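Local structure of NADH oxidoreductase (Mesorhizobium loti, 3PI7) at residues 43-48 against 115-120; 66-69 against 74-77; 154-159 against 260-265; 185-190 against 309-314; 249-254 against 275-280. The protein is a putative NAD(P)H-dependent quinone reductase, probably binding NADPH and transferring its reducing equivalents to an acceptor. All blocks are in the same frame, centred on the assembly; numbering follows the deposited sequence.

Overall arrangement
The five contacts run from the GroES-like part of the chain to its Rossmann part. Interactions 1 and 2 belong to the former, with centres 16 Å apart, and they touch where W120 meets I69. Interaction 2 carries the bound phosphate and lies near the potassium ion, whose site includes D19 and Y21. Interactions 3, 4 and 5 lie near the parallel sheet and its flanking helices, in this family the nucleotide-binding fold. Interactions 3 and 4, 17 Å between centres, share a packed layer in which F157 meets F190, A185 and E188. Interactions 3 and 5 do not touch, yet both reach the second subunit. Interactions 1 and 5 lie farthest apart, their centres separated by 46 Å.

Interaction 1: 43-48 against 115-120; sequences AVPAPG and SNWGSW
P45 sets the CB-CG edge of its ring down on the indole face of W117, with the rest of the ring tilted up from it, and nearly everything that joins 43-48 to 115-120 is in this one meeting of a proline and an aromatic ring. CB of P45 sits 3.6 Å from the centroid of the five-membered ring of W117, only 17° off the ring normal, which makes a CH-pi contact over the face. The same CB is 3.5 Å from W117 CD2, on the bond that the two rings of the indole share. Next to it, P45 CG approaches CE3 of W117 at 3.7 Å, so the pyrrolidine spreads from the small ring onto the large one. With CG of W117 anti to its own carbonyl carbon (chi1 -66°), the indole extends across the gap to the proline. Behind it, S115 OG accepts a hydrogen bond from W117 N at 3.1 Å, an ST turn, and also bonds to V125 O.

Away from the proline the contact thins quickly. The O atom of A43 comes no closer than 4.5 Å to W117 CZ3, approaching obliquely, and A43 itself is exposed. No hydrogen bond crosses between the segments. A glycerol molecule lies about 4 Å from the W117 side chain. V125, on strand 123-127, touches both P45 and W117, so the pair packs beside that strand, and two loops linking beta strands are thereby joined at the surface of a GroES-like fold.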
# COMPACT_ATOMS: atom_id res chain seq x y z
N ALA A 43 23.25 -10.18 36.79
CA ALA A 43 24.26 -9.15 36.87
C ALA A 43 23.79 -7.86 36.21
O ALA A 43 23.09 -7.88 35.19
CB ALA A 43 25.55 -9.63 36.21
N VAL A 44 24.15 -6.73 36.83
CA VAL A 44 23.85 -5.44 36.27
C VAL A 44 24.76 -5.26 35.04
O VAL A 44 25.97 -5.47 35.13
CB VAL A 44 24.01 -4.30 37.31
CG1 VAL A 44 23.91 -2.92 36.66
CG2 VAL A 44 22.97 -4.45 38.43
N PRO A 45 24.20 -4.91 33.86
CA PRO A 45 25.05 -4.73 32.68
C PRO A 45 25.92 -3.48 32.76
O PRO A 45 25.65 -2.57 33.54
CB PRO A 45 24.04 -4.63 31.54
CG PRO A 45 22.83 -3.94 32.21
CD PRO A 45 22.78 -4.62 33.56
N ALA A 46 26.96 -3.45 31.93
CA ALA A 46 27.83 -2.30 31.76
C ALA A 46 27.46 -1.58 30.45
O ALA A 46 27.28 -2.24 29.42
CB ALA A 46 29.30 -2.74 31.72
N PRO A 47 27.29 -0.25 30.48
CA PRO A 47 26.97 0.47 29.24
C PRO A 47 28.17 0.51 28.31
O PRO A 47 29.31 0.61 28.78
CB PRO A 47 26.65 1.88 29.73
CG PRO A 47 27.44 2.03 30.98
CD PRO A 47 27.45 0.66 31.63
N GLY A 48 27.88 0.45 27.02
CA GLY A 48 28.90 0.59 25.98
C GLY A 48 29.30 2.06 25.86
O GLY A 48 28.70 2.92 26.50
N SER A 115 19.27 -2.06 22.74
CA SER A 115 20.34 -2.31 23.74
C SER A 115 20.32 -3.75 24.29
O SER A 115 21.35 -4.27 24.74
CB SER A 115 20.18 -1.36 24.93
OG SER A 115 19.11 -1.79 25.76
N ASN A 116 19.13 -4.39 24.26
CA ASN A 116 18.92 -5.72 24.80
C ASN A 116 19.17 -5.76 26.34
O ASN A 116 19.50 -6.81 26.89
CB ASN A 116 19.76 -6.77 24.05
CG ASN A 116 19.15 -7.04 22.69
OD1 ASN A 116 17.94 -7.23 22.57
ND2 ASN A 116 20.00 -7.13 21.65
N TRP A 117 18.89 -4.63 27.01
CA TRP A 117 18.86 -4.45 28.47
C TRP A 117 17.66 -3.59 28.75
O TRP A 117 17.77 -2.36 28.84
CB TRP A 117 20.16 -3.83 29.00
CG TRP A 117 21.32 -4.75 28.82
CD1 TRP A 117 22.28 -4.67 27.86
CD2 TRP A 117 21.54 -5.98 29.51
NE1 TRP A 117 23.15 -5.73 27.98
CE2 TRP A 117 22.69 -6.57 28.96
CE3 TRP A 117 20.89 -6.62 30.59
CZ2 TRP A 117 23.21 -7.77 29.43
CZ3 TRP A 117 21.41 -7.82 31.05
CH2 TRP A 117 22.55 -8.38 30.47
N GLY A 118 16.51 -4.24 28.81
CA GLY A 118 15.22 -3.58 28.91
C GLY A 118 14.89 -2.84 30.17
O GLY A 118 15.54 -3.02 31.20
N SER A 119 13.79 -2.10 30.12
CA SER A 119 13.38 -1.30 31.27
C SER A 119 12.69 -2.10 32.39
O SER A 119 12.43 -1.52 33.43
CB SER A 119 12.44 -0.20 30.81
OG SER A 119 11.28 -0.74 30.22
N TRP A 120 12.33 -3.38 32.19
CA TRP A 120 11.62 -4.18 33.21
C TRP A 120 12.67 -4.85 34.10
O TRP A 120 12.83 -6.08 34.15
CB TRP A 120 10.65 -5.18 32.58
CG TRP A 120 9.55 -4.54 31.78
CD1 TRP A 120 9.30 -3.21 31.62
CD2 TRP A 120 8.59 -5.23 30.99
NE1 TRP A 120 8.24 -3.03 30.78
CE2 TRP A 120 7.77 -4.25 30.38
CE3 TRP A 120 8.33 -6.58 30.74
CZ2 TRP A 120 6.71 -4.58 29.55
CZ3 TRP A 120 7.26 -6.90 29.91
CH2 TRP A 120 6.50 -5.91 29.30

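Interaction 2: 66-69 against 74-77; sequences VAFI and GQPR. With PO4 (phosphate ion), chain E.
R77 puts its CG over one face of the F68 ring, near the rim, while its guanidinium runs on to the end of helix 63-69. That CG of R77 stands 4.2 Å from the F68 ring centroid and 16° off its normal, a CH-pi contact. The edge of the ring is turned to the loop backbone instead: F68 CE1 lies 3.3 Å from P76 O, with Q75 O also close to the ring plane. F68 reaches the loop because its CG is anti to the backbone N (chi1 174°), and the ring of F85 meets it as well.

Beyond the ring the R77 chain bends at chi3 (-55°) and offers NH1 to I69 O, a 3.0 Å bond that lies in the guanidinium plane but comes from above the carbonyl plane. An arginine thus takes up a carbonyl at the C-terminal end of a helix in the GroES-like domain. Its other nitrogens have partners too: NE bonds to G20 O, and NH2 to D19 O and, at 3.0 Å, to O3 of the phosphate, which probably came from the crystallisation liquor. Through D19 and G20, R77 joins the helix end to the loop of the potassium site; T22 and K23 also bind the phosphate. Closer to the ring, a water donates to F68 O at 3.0 Å and to Q75 O at 2.8 Å, while the Q75 amide reaches G113 O through NE2.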
# COMPACT_ATOMS: atom_id res chain seq x y z
N VAL A 66 4.33 -6.25 24.62
CA VAL A 66 3.56 -7.51 24.59
C VAL A 66 3.93 -8.29 23.33
O VAL A 66 4.33 -9.44 23.42
CB VAL A 66 2.05 -7.23 24.70
CG1 VAL A 66 1.25 -8.53 24.56
CG2 VAL A 66 1.74 -6.55 26.03
N ALA A 67 3.94 -7.62 22.17
CA ALA A 67 4.31 -8.28 20.91
C ALA A 67 5.74 -8.77 20.98
O ALA A 67 6.05 -9.89 20.54
CB ALA A 67 4.16 -7.28 19.75
N PHE A 68 6.64 -7.93 21.54
CA PHE A 68 8.05 -8.30 21.60
C PHE A 68 8.30 -9.53 22.46
O PHE A 68 9.07 -10.39 22.03
CB PHE A 68 8.88 -7.10 22.08
CG PHE A 68 10.32 -7.45 22.30
CD1 PHE A 68 11.17 -7.65 21.23
CD2 PHE A 68 10.83 -7.59 23.59
CE1 PHE A 68 12.53 -7.95 21.43
CE2 PHE A 68 12.18 -7.91 23.80
CZ PHE A 68 13.01 -8.11 22.71
N ILE A 69 7.73 -9.61 23.67
CA ILE A 69 8.02 -10.75 24.57
C ILE A 69 7.46 -12.07 23.97
O ILE A 69 8.02 -13.16 24.17
CB ILE A 69 7.54 -10.49 26.03
CG1 ILE A 69 6.00 -10.46 26.15
CG2 ILE A 69 8.16 -9.18 26.55
CD1 ILE A 69 5.44 -10.33 27.55
N GLY A 74 8.96 -6.66 15.50
CA GLY A 74 9.96 -6.52 14.45
C GLY A 74 11.38 -6.43 14.97
O GLY A 74 12.25 -5.91 14.29
N GLN A 75 11.62 -6.98 16.17
CA GLN A 75 12.93 -7.01 16.80
C GLN A 75 13.06 -8.35 17.51
O GLN A 75 12.10 -8.76 18.15
CB GLN A 75 13.01 -5.84 17.80
CG GLN A 75 14.35 -5.66 18.47
CD GLN A 75 14.28 -4.51 19.44
OE1 GLN A 75 13.63 -3.50 19.19
NE2 GLN A 75 14.96 -4.64 20.56
N PRO A 76 14.16 -9.11 17.35
CA PRO A 76 14.21 -10.41 17.99
C PRO A 76 14.52 -10.32 19.49
O PRO A 76 15.17 -9.40 19.97
CB PRO A 76 15.34 -11.12 17.24
CG PRO A 76 16.27 -10.01 16.87
CD PRO A 76 15.39 -8.81 16.61
N ARG A 77 14.05 -11.32 20.22
CA ARG A 77 14.32 -11.45 21.64
C ARG A 77 15.72 -11.98 21.86
O ARG A 77 16.18 -12.82 21.08
CB ARG A 77 13.31 -12.48 22.22
CG ARG A 77 11.87 -11.97 22.23
CD ARG A 77 10.88 -13.10 22.53
NE ARG A 77 11.02 -14.24 21.61
CZ ARG A 77 10.19 -15.27 21.57
NH1 ARG A 77 9.14 -15.31 22.37
NH2 ARG A 77 10.42 -16.29 20.74
P PO4 E . 9.45 -19.75 20.43
O1 PO4 E . 8.71 -20.32 19.12
O2 PO4 E . 9.53 -20.89 21.54
O3 PO4 E . 8.59 -18.59 21.01
O4 PO4 E . 10.92 -19.32 19.96
O HOH W 1 9.76 -10.06 19.08

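Interaction 3: 154-159 against 260-265; sequences IAMFDI and IIYGRL
M156, built as selenomethionine, hangs its SE atom over the ring of Y262, in the place that the sulfur of methionine would take in a Met-aromatic contact. SE lies 4.1 Å from the ring centroid, 29° off the normal, and its closest ring atom is Y262 CD1 at 3.6 Å. The terminal CE goes further in, standing over the middle of the same face at 3.9 Å from the centroid of Y262. SE therefore covers the CB-proximal side of the ring and the methyl its centre. A bend at chi3 (-43°) turns the methyl onto the ring, and the two side chains cross at about a right angle.

A second, purely aliphatic meeting lies alongside. I159, one turn further along helix 148-163, and I260, on strand 258-261, meet end to end, with I159 CG2 3.6 Å from I260 CD1. I236 of the neighbouring strand 236-239 touches both isoleucines, and L238 of the same strand touches M156. A helix is thus laid on a face of the parallel Rossmann-type sheet, near the place where strand 258-261 gives way to a loop. L177 and C178 of helix 176-188 also pack on Y262.

The join is apolar throughout: a methyl and its chalcogen over an aromatic face, two isoleucines in touch and not one hydrogen bond from segment to segment, so that it rests on shape and dispersion.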
# COMPACT_ATOMS: atom_id res chain seq x y z
N ILE A 154 2.70 12.57 17.78
CA ILE A 154 3.11 13.77 17.07
C ILE A 154 3.42 13.42 15.63
O ILE A 154 2.93 14.08 14.72
CB ILE A 154 4.31 14.45 17.78
CG1 ILE A 154 3.81 15.05 19.12
CG2 ILE A 154 4.98 15.55 16.87
CD1 ILE A 154 4.95 15.41 20.13
N ALA A 155 4.24 12.39 15.42
CA ALA A 155 4.65 12.05 14.08
C ALA A 155 3.47 11.64 13.19
O ALA A 155 3.40 12.08 12.04
CB ALA A 155 5.68 10.94 14.13
N MSE A 156 2.54 10.84 13.71
CA MSE A 156 1.42 10.39 12.90
C MSE A 156 0.36 11.47 12.75
O MSE A 156 -0.22 11.59 11.68
CB MSE A 156 0.82 9.09 13.47
CG MSE A 156 1.79 7.92 13.31
SE MSE A 156 0.93 6.14 13.42
CE MSE A 156 -0.10 6.66 14.87
N PHE A 157 0.16 12.30 13.76
CA PHE A 157 -0.78 13.40 13.58
C PHE A 157 -0.23 14.38 12.52
O PHE A 157 -1.04 14.96 11.78
CB PHE A 157 -1.11 14.08 14.91
CG PHE A 157 -2.17 15.13 14.71
CD1 PHE A 157 -3.44 14.79 14.26
CD2 PHE A 157 -1.88 16.48 14.94
CE1 PHE A 157 -4.41 15.78 14.03
CE2 PHE A 157 -2.86 17.45 14.73
CZ PHE A 157 -4.11 17.10 14.25
N ASP A 158 1.12 14.51 12.38
CA ASP A 158 1.75 15.36 11.36
C ASP A 158 1.32 14.86 9.96
O ASP A 158 1.10 15.66 9.07
CB ASP A 158 3.28 15.36 11.51
CG ASP A 158 3.87 16.45 12.41
OD1 ASP A 158 3.11 17.36 12.81
OD2 ASP A 158 5.10 16.41 12.66
N ILE A 159 1.17 13.52 9.79
CA ILE A 159 0.72 12.94 8.51
C ILE A 159 -0.71 13.42 8.23
O ILE A 159 -1.01 13.85 7.12
CB ILE A 159 0.79 11.40 8.51
CG1 ILE A 159 2.24 10.91 8.72
CG2 ILE A 159 0.17 10.82 7.22
CD1 ILE A 159 2.34 9.40 9.14
N ILE A 260 -2.44 3.41 6.76
CA ILE A 260 -1.13 3.49 7.42
C ILE A 260 -1.12 2.52 8.58
O ILE A 260 -1.77 2.74 9.60
CB ILE A 260 -0.79 4.92 7.85
CG1 ILE A 260 -0.86 5.87 6.64
CG2 ILE A 260 0.61 4.95 8.53
CD1 ILE A 260 -0.60 7.34 6.91
N ILE A 261 -0.44 1.40 8.39
CA ILE A 261 -0.44 0.32 9.38
C ILE A 261 0.70 0.56 10.36
O ILE A 261 1.84 0.69 9.93
CB ILE A 261 -0.31 -1.04 8.65
CG1 ILE A 261 -1.61 -1.32 7.86
CG2 ILE A 261 -0.00 -2.15 9.67
CD1 ILE A 261 -1.67 -2.62 6.99
N TYR A 262 0.41 0.58 11.66
CA TYR A 262 1.50 0.77 12.64
C TYR A 262 1.43 -0.29 13.78
O TYR A 262 2.27 -0.30 14.67
CB TYR A 262 1.49 2.19 13.18
CG TYR A 262 0.30 2.48 14.08
CD1 TYR A 262 -0.88 2.99 13.56
CD2 TYR A 262 0.39 2.30 15.46
CE1 TYR A 262 -1.95 3.31 14.39
CE2 TYR A 262 -0.70 2.55 16.28
CZ TYR A 262 -1.85 3.08 15.75
OH TYR A 262 -2.90 3.40 16.56
N GLY A 263 0.50 -1.22 13.66
CA GLY A 263 0.34 -2.31 14.62
C GLY A 263 -0.46 -3.43 13.98
O GLY A 263 -1.10 -3.22 12.94
N ARG A 264 -0.44 -4.62 14.61
CA ARG A 264 -1.15 -5.80 14.08
C ARG A 264 -1.86 -6.49 15.22
O ARG A 264 -1.57 -7.64 15.53
CB ARG A 264 -0.17 -6.75 13.36
CG ARG A 264 -0.89 -7.69 12.37
CD ARG A 264 -0.12 -8.95 12.04
NE ARG A 264 -0.93 -9.86 11.23
CZ ARG A 264 -0.47 -10.94 10.61
NH1 ARG A 264 0.83 -11.24 10.67
NH2 ARG A 264 -1.28 -11.69 9.88
N LEU A 265 -2.79 -5.79 15.89
CA LEU A 265 -3.49 -6.37 17.01
C LEU A 265 -4.34 -7.57 16.60
O LEU A 265 -4.53 -8.47 17.42
CB LEU A 265 -4.37 -5.34 17.70
CG LEU A 265 -3.65 -4.23 18.46
CD1 LEU A 265 -4.66 -3.24 19.02
CD2 LEU A 265 -2.72 -4.78 19.58

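Interaction 4: 185-190 against 309-314; sequences AKEEGF and QKRFSD
The carboxylate of E187 and the guanidinium of R311 meet edge to edge, their planes only 21° apart. R311 presents its NH1 and NH2 end, and each nitrogen takes a separate oxygen of E187 in a bidentate salt bridge. NH1 bonds to OE1 at 3.0 Å with a nearly straight N-H...O angle of 168°, using the syn lone pair of that oxygen. NH2 bonds to OE2 at 2.6 Å, again from the syn side but 25° out of the carboxylate plane. A weak third bond runs diagonally from R311 NH1 to E187 OE2 at 3.0 Å, so OE2 is gripped by both nitrogens. Beyond the carboxylate, R311 also makes a cation-pi contact with the ring of W317.

The two side chains approach head-on across a gap that the backbones leave wide: the nearest CA atoms, those of E187 and R311, are 12.5 Å apart. E187 is extended beyond CG and covers much of that distance, while R311 bends at chi3 to turn its end toward the acid. R311 was modelled in two conformers; this geometry, including the short NH2 bond, belongs to one of them and is to that extent doubtful. E187 is exposed to solvent and R311 is buried, which leaves the acid as the more accessible partner.

E187 stands in the last turn of helix 176-188, which G189 closes with a Schellman motif before the chain turns to strand 191-196. R311 stands near the end of helix 298-313. The bridge therefore ties the C-terminal ends of two helices, each of which also packs against helix 148-163.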
# COMPACT_ATOMS: atom_id res chain seq x y z
N ALA A 185 -5.91 16.36 17.72
CA ALA A 185 -6.90 16.62 16.69
C ALA A 185 -7.90 17.66 17.16
O ALA A 185 -8.17 18.59 16.42
CB ALA A 185 -7.61 15.33 16.34
N LYS A 186 -8.39 17.53 18.39
CA LYS A 186 -9.40 18.44 18.94
C LYS A 186 -8.85 19.87 18.99
O LYS A 186 -9.57 20.81 18.66
CB LYS A 186 -9.86 17.96 20.34
CG LYS A 186 -11.03 18.77 20.92
CD LYS A 186 -11.37 18.34 22.34
CE LYS A 186 -12.54 19.13 22.88
NZ LYS A 186 -13.11 18.51 24.11
N GLU A 187 -7.58 20.02 19.36
CA GLU A 187 -6.90 21.32 19.44
C GLU A 187 -6.87 22.03 18.09
O GLU A 187 -7.00 23.25 18.04
CB GLU A 187 -5.45 21.13 19.91
CG GLU A 187 -5.26 20.74 21.36
CD GLU A 187 -3.81 20.50 21.71
OE1 GLU A 187 -2.92 21.02 21.00
OE2 GLU A 187 -3.56 19.77 22.70
N GLU A 188 -6.65 21.27 17.00
CA GLU A 188 -6.48 21.81 15.66
C GLU A 188 -7.75 21.74 14.81
O GLU A 188 -7.69 22.06 13.62
CB GLU A 188 -5.34 21.08 14.94
CG GLU A 188 -4.01 21.18 15.67
CD GLU A 188 -2.95 22.02 14.99
OE1 GLU A 188 -3.29 23.08 14.42
OE2 GLU A 188 -1.77 21.62 15.06
N GLY A 189 -8.86 21.30 15.39
CA GLY A 189 -10.13 21.18 14.68
C GLY A 189 -10.26 19.99 13.76
O GLY A 189 -11.07 20.01 12.83
N PHE A 190 -9.42 18.95 13.96
CA PHE A 190 -9.52 17.74 13.16
C PHE A 190 -10.62 16.86 13.79
O PHE A 190 -11.03 17.08 14.93
CB PHE A 190 -8.18 17.03 13.02
CG PHE A 190 -7.28 17.73 12.04
CD1 PHE A 190 -6.56 18.87 12.42
CD2 PHE A 190 -7.09 17.24 10.76
CE1 PHE A 190 -5.73 19.53 11.52
CE2 PHE A 190 -6.26 17.89 9.85
CZ PHE A 190 -5.56 19.02 10.24
N GLN A 309 7.81 17.17 25.58
CA GLN A 309 8.17 17.59 26.94
C GLN A 309 7.45 18.91 27.29
O GLN A 309 6.88 18.98 28.38
CB GLN A 309 9.69 17.71 27.14
CG GLN A 309 10.05 18.18 28.56
CD GLN A 309 11.14 17.44 29.28
OE1 GLN A 309 11.09 17.28 30.51
NE2 GLN A 309 12.21 17.10 28.59
N LYS A 310 7.42 19.91 26.36
CA LYS A 310 6.72 21.17 26.61
C LYS A 310 5.25 20.91 27.00
O LYS A 310 4.77 21.55 27.94
CB LYS A 310 6.81 22.12 25.40
CG LYS A 310 6.20 23.50 25.63
N ARG A 311 4.57 19.96 26.33
CA ARG A 311 3.16 19.62 26.59
C ARG A 311 3.01 18.99 27.97
O ARG A 311 1.99 19.23 28.64
CB ARG A 311 2.60 18.69 25.50
CG ARG A 311 2.32 19.42 24.19
CD ARG A 311 1.86 18.47 23.09
NE ARG A 311 0.51 17.97 23.36
CZ ARG A 311 -0.61 18.55 22.96
NH1 ARG A 311 -0.57 19.66 22.24
NH2 ARG A 311 -1.79 18.01 23.26
N PHE A 312 4.02 18.23 28.42
CA PHE A 312 3.96 17.63 29.75
C PHE A 312 4.30 18.71 30.78
O PHE A 312 3.61 18.81 31.80
CB PHE A 312 4.88 16.40 29.86
CG PHE A 312 4.25 15.17 29.24
CD1 PHE A 312 3.18 14.53 29.86
CD2 PHE A 312 4.70 14.66 28.02
CE1 PHE A 312 2.59 13.40 29.29
CE2 PHE A 312 4.13 13.52 27.46
CZ PHE A 312 3.07 12.90 28.08
N SER A 313 5.30 19.57 30.47
CA SER A 313 5.73 20.66 31.35
C SER A 313 4.67 21.73 31.53
O SER A 313 4.54 22.26 32.63
CB SER A 313 7.01 21.31 30.84
OG SER A 313 7.38 22.39 31.68
N ASP A 314 3.92 22.09 30.46
CA ASP A 314 2.93 23.16 30.59
C ASP A 314 1.48 22.68 30.78
O ASP A 314 0.55 23.47 30.64
CB ASP A 314 3.03 24.17 29.42
CG ASP A 314 2.57 23.73 28.03
OD1 ASP A 314 1.59 22.96 27.94
OD2 ASP A 314 3.11 24.25 27.03

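Interaction 5: 249-254 against 275-280; sequences IFNAMP and PGQLIF
OE1 of Q277 is gripped by two partners: K283 NZ bonds to it, and a water donates to it at 2.9 Å. That water also accepts from N251 ND2 at 2.9 Å, so it links the two side-chain amides across the contact. The direct link is made at the other end of the glutamine amide, where Q277 NE2 gives a hydrogen bond to N251 O at 3.2 Å. It meets a carbonyl lone pair in plane, with an N-H...O angle of 149°, though N251 O is tilted out of the Q277 amide plane. Q277 reaches it with an extended chain beyond CG, and its amide is turned only 14° from that of N251, although the two side chains cross at about a right angle. The two NH2 groups lie 3.3 Å apart, N251 ND2 to Q277 NE2, as two donors that do not bond to each other. N251 OD1 bonds instead to R226 NH2.

K283 is the common partner here. Besides Q277 OE1 its NZ bonds to F250 O and M253 O, carbonyls near the end of helix 243-252, and it makes a cation-pi contact with the F250 ring. Its positive charge would suit a helix C-terminus.

Helix 243-252, backed by helix 221-232, is thus fastened to the short helix 276-280. F280, on the latter, stacks edge-to-face with W289 and Y73, both of the second subunit, just before strand 284-287, the outermost of the parallel sheet within this chain.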
# COMPACT_ATOMS: atom_id res chain seq x y z
N ILE A 249 -12.74 -0.97 6.68
CA ILE A 249 -12.57 0.48 6.76
C ILE A 249 -11.94 0.99 5.47
O ILE A 249 -12.47 1.87 4.84
CB ILE A 249 -11.73 0.84 8.00
CG1 ILE A 249 -12.56 0.59 9.29
CG2 ILE A 249 -11.23 2.31 7.92
CD1 ILE A 249 -11.71 0.66 10.54
N PHE A 250 -10.78 0.42 5.08
CA PHE A 250 -10.10 0.82 3.87
C PHE A 250 -11.02 0.77 2.66
O PHE A 250 -11.06 1.71 1.87
CB PHE A 250 -8.90 -0.10 3.66
CG PHE A 250 -8.08 0.26 2.44
CD1 PHE A 250 -7.42 1.49 2.36
CD2 PHE A 250 -7.90 -0.66 1.41
CE1 PHE A 250 -6.61 1.79 1.27
CE2 PHE A 250 -7.08 -0.36 0.32
CZ PHE A 250 -6.44 0.86 0.26
N ASN A 251 -11.78 -0.32 2.52
CA ASN A 251 -12.70 -0.49 1.42
C ASN A 251 -13.75 0.64 1.34
O ASN A 251 -14.11 1.07 0.24
CB ASN A 251 -13.41 -1.83 1.59
CG ASN A 251 -14.29 -2.23 0.43
OD1 ASN A 251 -15.52 -2.29 0.54
ND2 ASN A 251 -13.68 -2.44 -0.70
N ALA A 252 -14.22 1.12 2.49
CA ALA A 252 -15.27 2.14 2.56
C ALA A 252 -14.72 3.56 2.41
O ALA A 252 -15.50 4.50 2.19
CB ALA A 252 -16.03 2.03 3.87
N MSE A 253 -13.39 3.72 2.54
CA MSE A 253 -12.86 5.07 2.48
C MSE A 253 -12.90 5.66 1.07
O MSE A 253 -12.94 4.91 0.06
CB MSE A 253 -11.44 5.12 3.05
CG MSE A 253 -11.42 5.02 4.54
SE MSE A 253 -9.61 4.78 5.07
CE MSE A 253 -9.05 6.72 5.09
N PRO A 254 -12.90 7.02 0.97
CA PRO A 254 -12.97 7.63 -0.36
C PRO A 254 -11.65 7.53 -1.10
O PRO A 254 -10.65 7.00 -0.59
CB PRO A 254 -13.32 9.09 -0.05
CG PRO A 254 -12.70 9.35 1.25
CD PRO A 254 -12.90 8.06 2.03
N PRO A 275 -8.79 -4.63 -4.86
CA PRO A 275 -7.53 -4.03 -5.32
C PRO A 275 -7.71 -2.97 -6.41
O PRO A 275 -6.88 -2.07 -6.50
CB PRO A 275 -6.72 -5.23 -5.84
CG PRO A 275 -7.26 -6.38 -5.08
CD PRO A 275 -8.75 -6.09 -5.00
N GLY A 276 -8.84 -3.02 -7.14
CA GLY A 276 -9.17 -2.01 -8.15
C GLY A 276 -9.21 -0.61 -7.55
O GLY A 276 -8.98 0.38 -8.26
N GLN A 277 -9.46 -0.50 -6.23
CA GLN A 277 -9.49 0.81 -5.56
C GLN A 277 -8.11 1.45 -5.53
O GLN A 277 -7.98 2.65 -5.49
CB GLN A 277 -10.03 0.69 -4.15
CG GLN A 277 -11.47 0.28 -4.17
CD GLN A 277 -12.02 0.24 -2.78
OE1 GLN A 277 -11.29 0.31 -1.80
NE2 GLN A 277 -13.33 0.13 -2.68
N LEU A 278 -7.08 0.65 -5.58
CA LEU A 278 -5.75 1.25 -5.62
C LEU A 278 -5.52 1.79 -7.02
O LEU A 278 -4.88 2.82 -7.19
CB LEU A 278 -4.66 0.25 -5.23
CG LEU A 278 -4.67 -0.13 -3.74
CD1 LEU A 278 -5.19 -1.53 -3.58
CD2 LEU A 278 -3.31 0.03 -3.13
N ILE A 279 -6.05 1.11 -8.03
CA ILE A 279 -5.88 1.55 -9.44
C ILE A 279 -6.69 2.80 -9.72
O ILE A 279 -6.13 3.84 -10.03
CB ILE A 279 -6.27 0.44 -10.43
CG1 ILE A 279 -5.50 -0.88 -10.17
CG2 ILE A 279 -6.21 0.92 -11.90
CD1 ILE A 279 -6.07 -2.09 -10.90
N PHE A 280 -8.02 2.68 -9.58
CA PHE A 280 -9.00 3.69 -9.95
C PHE A 280 -9.29 4.76 -8.91
O PHE A 280 -9.69 5.86 -9.30
CB PHE A 280 -10.33 2.98 -10.34
CG PHE A 280 -10.09 2.02 -11.49
CD1 PHE A 280 -9.72 2.50 -12.75
CD2 PHE A 280 -10.15 0.65 -11.30
CE1 PHE A 280 -9.45 1.62 -13.81
CE2 PHE A 280 -9.85 -0.24 -12.36
CZ PHE A 280 -9.49 0.25 -13.59
O HOH W 2 -10.77 -2.35 -0.75